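Local coordinates for protein putative alpha-L-fucosidase (Bacteroides thetaiotaomicron, PDB 4OZO) that probably hydrolyses alpha-L-fucosyl linkages as a family 29 glycoside hydrolase, and binds a thio-galactoside in the pocket of its barrel, at residues G169-T174 and G196-Y201; G214-P219 and A252-S257. One frame throughout, in Å; residues are numbered along the deposited sequence.

Contact 1 (G169-T174 and G196-Y201). With OTN (2-nitrophenyl 1-thio-beta-D-galactopyranoside), chain E.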
# COMPACT_ATOMS: atom_id res chain seq x y z
N GLY A 169 -33.22 -1.01 -14.68
CA GLY A 169 -33.96 -1.78 -15.67
C GLY A 169 -34.86 -2.86 -15.10
O GLY A 169 -35.35 -3.70 -15.85
N ALA A 170 -35.10 -2.83 -13.80
CA ALA A 170 -35.82 -3.90 -13.10
C ALA A 170 -37.30 -3.59 -12.90
O ALA A 170 -38.02 -4.36 -12.25
CB ALA A 170 -35.16 -4.18 -11.74
N ASP A 171 -37.75 -2.48 -13.46
CA ASP A 171 -39.11 -1.99 -13.22
C ASP A 171 -40.24 -2.93 -13.64
O ASP A 171 -41.30 -2.94 -13.03
CB ASP A 171 -39.27 -0.61 -13.84
CG ASP A 171 -38.17 0.34 -13.40
OD1 ASP A 171 -38.31 0.95 -12.32
OD2 ASP A 171 -37.16 0.46 -14.13
N GLU A 172 -40.01 -3.76 -14.65
CA GLU A 172 -41.03 -4.70 -15.08
C GLU A 172 -41.16 -5.88 -14.13
O GLU A 172 -42.04 -6.73 -14.29
CB GLU A 172 -40.73 -5.21 -16.49
CG GLU A 172 -40.78 -4.15 -17.57
CD GLU A 172 -40.39 -4.70 -18.93
OE1 GLU A 172 -40.70 -5.88 -19.21
OE2 GLU A 172 -39.77 -3.96 -19.73
N LEU A 173 -40.28 -5.94 -13.13
CA LEU A 173 -40.34 -7.01 -12.14
C LEU A 173 -41.21 -6.57 -10.97
O LEU A 173 -40.98 -5.52 -10.36
CB LEU A 173 -38.94 -7.40 -11.69
CG LEU A 173 -38.04 -7.87 -12.84
CD1 LEU A 173 -36.56 -7.93 -12.43
CD2 LEU A 173 -38.50 -9.22 -13.36
N THR A 174 -42.22 -7.37 -10.67
CA THR A 174 -43.23 -7.01 -9.70
C THR A 174 -43.00 -7.75 -8.39
O THR A 174 -42.24 -8.71 -8.34
CB THR A 174 -44.63 -7.36 -10.25
OG1 THR A 174 -44.75 -8.78 -10.39
CG2 THR A 174 -44.85 -6.71 -11.61
N GLY A 196 -32.34 -4.44 -1.24
CA GLY A 196 -33.53 -4.39 -2.07
C GLY A 196 -33.84 -3.03 -2.68
O GLY A 196 -33.78 -2.00 -2.01
N THR A 197 -34.18 -3.04 -3.96
CA THR A 197 -34.63 -1.84 -4.64
C THR A 197 -36.03 -2.02 -5.28
O THR A 197 -36.44 -3.13 -5.63
CB THR A 197 -33.62 -1.41 -5.72
OG1 THR A 197 -33.34 -2.52 -6.57
CG2 THR A 197 -32.34 -0.94 -5.08
N LYS A 198 -36.74 -0.91 -5.42
CA LYS A 198 -38.02 -0.88 -6.11
C LYS A 198 -39.06 -1.90 -5.61
O LYS A 198 -39.36 -1.95 -4.41
CB LYS A 198 -37.79 -0.96 -7.61
CG LYS A 198 -36.80 0.10 -8.06
CD LYS A 198 -36.58 0.13 -9.56
CE LYS A 198 -35.94 1.45 -9.95
NZ LYS A 198 -35.46 1.51 -11.35
N ASN A 199 -39.60 -2.72 -6.51
CA ASN A 199 -40.72 -3.60 -6.17
C ASN A 199 -40.35 -4.77 -5.25
O ASN A 199 -41.19 -5.63 -4.96
CB ASN A 199 -41.43 -4.11 -7.42
CG ASN A 199 -41.94 -2.98 -8.28
OD1 ASN A 199 -42.42 -1.97 -7.77
ND2 ASN A 199 -41.84 -3.14 -9.60
N SER A 200 -39.09 -4.77 -4.83
CA SER A 200 -38.59 -5.72 -3.85
C SER A 200 -38.75 -5.14 -2.46
O SER A 200 -38.41 -5.79 -1.47
CB SER A 200 -37.11 -6.00 -4.11
OG SER A 200 -36.33 -4.80 -4.00
N TYR A 201 -39.27 -3.91 -2.40
CA TYR A 201 -39.41 -3.17 -1.14
C TYR A 201 -39.92 -3.95 0.09
O TYR A 201 -39.45 -3.69 1.20
CB TYR A 201 -40.22 -1.87 -1.31
CG TYR A 201 -41.69 -2.11 -1.53
CD1 TYR A 201 -42.57 -2.14 -0.45
CD2 TYR A 201 -42.19 -2.36 -2.81
CE1 TYR A 201 -43.92 -2.39 -0.65
CE2 TYR A 201 -43.53 -2.61 -3.01
CZ TYR A 201 -44.39 -2.62 -1.93
OH TYR A 201 -45.74 -2.87 -2.13
O2' OTN E . -28.82 5.85 -14.73
N1' OTN E . -29.08 4.96 -13.62
O3' OTN E . -29.89 3.89 -13.79
C2' OTN E . -28.47 5.24 -12.45
C3' OTN E . -27.69 6.39 -12.38
C4' OTN E . -27.03 6.74 -11.21
C5' OTN E . -27.16 5.94 -10.09
C6' OTN E . -27.95 4.80 -10.15
C1' OTN E . -28.63 4.44 -11.31
S01 OTN E . -29.56 2.96 -11.26
C1 OTN E . -29.66 2.64 -9.50
O5 OTN E . -28.43 2.06 -8.93
C5 OTN E . -28.62 1.83 -7.52
C6 OTN E . -27.33 1.25 -6.96
O6 OTN E . -26.26 2.18 -7.16
C4 OTN E . -29.78 0.85 -7.28
O4 OTN E . -29.52 -0.40 -7.93
C3 OTN E . -31.01 1.46 -7.88
O3 OTN E . -32.19 0.62 -7.69
C2 OTN E . -30.76 1.66 -9.36
O2 OTN E . -31.94 2.24 -9.88
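Asn-199, Lys-198 and Asp-171 carry this contact between two loops of the TIM barrel of a family 29 glycoside hydrolase. Residues 169-174 follow strand 162-164 and residues 196-201 follow strand 193-196, so neighbouring loops at the C-terminal ends of the barrel strands meet beside the bound thio-galactoside. A type I turn from Ala-170 to Leu-173, closed by the bond from Leu-173 N to Ala-170 O, sets the carboxylate of Asp-171 and the carbonyl of Leu-173 before the second loop. Lys-198, extended beyond CG, crosses that carboxylate at a slant, its CG anti to the carbonyl carbon (chi1 -53°). NZ forms a salt bridge with Asp-171, lying 3.1 Å from OD1, which it meets on the syn side but 25° out of the carboxylate plane; the second bond, from NZ to OD2 at 3.4 Å, is weak. OD1 is also 3.4 Å from both CD and CE of Lys-198. The strongest partner of the ammonium is Gly-167 O, outside the two loops, so the salt bridge does not fix NZ alone. From there NZ stands 3.9 Å from O2 of the ligand, at the wall of the sugar pocket, while the methyl of Thr-197 faces the ligand's O3. At the far end of the contact Asn-199 clamps the turn's exit, just before helix 175-188, whose Thr-175 OG1 is bonded to Asn-199 O. CB of Asn-199 rests near the backbone of Thr-174, and its ND2 donates to Leu-173 O at 2.6 Å, nearly straight at 168°, with the acceptor lying almost in the amide plane.

Contact 2 (G214-P219 and A252-S257). With OTN (2-nitrophenyl 1-thio-beta-D-galactopyranoside), chain E.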
# COMPACT_ATOMS: atom_id res chain seq x y z
N GLY A 214 -21.08 8.23 -2.84
CA GLY A 214 -20.58 7.92 -1.51
C GLY A 214 -21.07 8.86 -0.42
O GLY A 214 -20.41 8.99 0.60
N GLU A 215 -22.23 9.50 -0.63
CA GLU A 215 -22.79 10.35 0.41
C GLU A 215 -24.19 9.97 0.83
O GLU A 215 -25.15 10.29 0.13
CB GLU A 215 -22.85 11.81 -0.05
CG GLU A 215 -21.61 12.30 -0.73
CD GLU A 215 -21.73 13.76 -1.06
OE1 GLU A 215 -22.44 14.47 -0.31
OE2 GLU A 215 -21.12 14.17 -2.08
N ALA A 216 -24.32 9.33 1.99
CA ALA A 216 -25.63 9.19 2.63
C ALA A 216 -26.07 10.58 3.11
O ALA A 216 -25.31 11.54 3.02
CB ALA A 216 -25.55 8.22 3.79
N GLY A 217 -27.28 10.71 3.62
CA GLY A 217 -27.74 12.02 4.00
C GLY A 217 -27.26 12.54 5.34
O GLY A 217 -26.79 11.80 6.20
N ASP A 218 -27.40 13.85 5.53
CA ASP A 218 -27.24 14.45 6.84
C ASP A 218 -28.54 15.16 7.18
O ASP A 218 -28.81 16.25 6.68
CB ASP A 218 -26.06 15.41 6.84
CG ASP A 218 -25.78 16.02 8.20
OD1 ASP A 218 -25.00 17.00 8.27
OD2 ASP A 218 -26.34 15.54 9.20
N PRO A 219 -29.38 14.55 8.03
CA PRO A 219 -29.17 13.27 8.70
C PRO A 219 -29.44 12.09 7.80
O PRO A 219 -29.88 12.25 6.66
CB PRO A 219 -30.24 13.29 9.80
CG PRO A 219 -31.34 14.05 9.21
CD PRO A 219 -30.70 15.12 8.36
N ALA A 252 -29.68 2.50 5.24
CA ALA A 252 -29.05 2.80 3.96
C ALA A 252 -27.64 2.20 3.80
O ALA A 252 -26.79 2.32 4.70
CB ALA A 252 -29.01 4.30 3.75
N GLU A 253 -27.41 1.58 2.65
CA GLU A 253 -26.11 1.04 2.29
C GLU A 253 -25.53 1.88 1.16
O GLU A 253 -26.12 1.95 0.09
CB GLU A 253 -26.24 -0.41 1.84
CG GLU A 253 -24.93 -1.10 1.65
CD GLU A 253 -25.10 -2.47 1.06
OE1 GLU A 253 -25.13 -3.45 1.84
OE2 GLU A 253 -25.20 -2.57 -0.17
N THR A 254 -24.39 2.51 1.42
CA THR A 254 -23.79 3.45 0.47
C THR A 254 -22.79 2.79 -0.47
O THR A 254 -21.81 2.21 -0.03
CB THR A 254 -23.09 4.60 1.21
OG1 THR A 254 -24.05 5.28 2.03
CG2 THR A 254 -22.50 5.59 0.24
N ASP A 255 -23.04 2.87 -1.78
CA ASP A 255 -22.20 2.18 -2.75
C ASP A 255 -21.43 3.15 -3.63
O ASP A 255 -21.99 4.11 -4.15
CB ASP A 255 -23.02 1.20 -3.61
CG ASP A 255 -24.13 1.89 -4.42
OD1 ASP A 255 -24.94 2.65 -3.82
OD2 ASP A 255 -24.20 1.66 -5.65
N VAL A 256 -20.14 2.92 -3.80
CA VAL A 256 -19.33 3.81 -4.61
C VAL A 256 -18.16 3.02 -5.20
O VAL A 256 -17.72 2.02 -4.63
CB VAL A 256 -18.85 5.04 -3.77
CG1 VAL A 256 -18.07 4.59 -2.57
CG2 VAL A 256 -18.06 6.05 -4.60
N SER A 257 -17.68 3.44 -6.36
CA SER A 257 -16.50 2.80 -6.92
C SER A 257 -15.24 3.58 -6.61
O SER A 257 -15.24 4.82 -6.60
CB SER A 257 -16.63 2.58 -8.42
OG SER A 257 -15.54 1.83 -8.92
O2' OTN E . -28.82 5.85 -14.73
N1' OTN E . -29.08 4.96 -13.62
O3' OTN E . -29.89 3.89 -13.79
C2' OTN E . -28.47 5.24 -12.45
C3' OTN E . -27.69 6.39 -12.38
C4' OTN E . -27.03 6.74 -11.21
C5' OTN E . -27.16 5.94 -10.09
C6' OTN E . -27.95 4.80 -10.15
C1' OTN E . -28.63 4.44 -11.31
S01 OTN E . -29.56 2.96 -11.26
C1 OTN E . -29.66 2.64 -9.50
O5 OTN E . -28.43 2.06 -8.93
C5 OTN E . -28.62 1.83 -7.52
C6 OTN E . -27.33 1.25 -6.96
O6 OTN E . -26.26 2.18 -7.16
C4 OTN E . -29.78 0.85 -7.28
O4 OTN E . -29.52 -0.40 -7.93
C3 OTN E . -31.01 1.46 -7.88
O3 OTN E . -32.19 0.62 -7.69
C2 OTN E . -30.76 1.66 -9.36
O2 OTN E . -31.94 2.24 -9.88
O HOH W 1 -23.05 6.26 -3.14
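Thr-254 and Gly-214 meet where strand 253-257 of the TIM barrel is covered on its outer side by the irregular loop that follows strand 206-207. Alternate residues of the strand divide the work: Thr-254 and Val-256 turn to the loop, Glu-253 and Asp-255 turn away from it. From CB of Thr-254 the two branches part. With OG1 beside the backbone N (chi1 -59°), the methyl CG2 is turned anti to that N and packs on Gly-214, 3.5 Å from its CA and 3.6 Å from its C. The hydroxyl OG1 passes 3.7 Å from CB of Ala-216, a van der Waals touch; its hydrogen bond is with Ser-290 OG. Val-256 extends this surface, its CB 4.0 Å from Gly-214 N. Gly-214 has a positive phi of 82°, and a side chain there would collide with the carbonyl O of the residue before and crowd CG1 of Val-256, so glycine suits the site. No direct hydrogen bond joins the segments; instead a water accepts from Gly-214 N at 2.8 Å and lies 2.6 Å from Asp-255 O, linking the two backbones. On the opposite side of the strand the chain meets the sugar: OD2 of Asp-255 lies 2.6 Å from O6 of the thio-galactoside, whose hydroxyl also has another acceptor within reach. With an alanine here, O6 would probably be left without its carboxylate partner and its CH2OH arm freer to turn. The chemistry is thus split across one strand: its outer side is held by methyl packing and a water bridge, while its inner side offers an acidic group to the sugar.

Followed from the N terminus, the chain leaves strand 162-164, enters 169-174, and passes through helix 175-188 and strand 193-196 before contact 1 closes this excursion at 196-201. Strand 206-207 comes next, then 214-219, and contact 2 closes only when strand 253-257 is reached, 32 intervening residues later. The two loops therefore follow in series, neither nesting nor crossing. Their centres are about 20 Å apart and their nearest atoms about 7 Å, and they do not touch; the bound thio-galactoside, met by both, lies between them. Contact 1 joins two loops over the pocket, whereas contact 2 ties loop to barrel wall, with Asp-218 reaching Lys-416 in the F5/8 type C region.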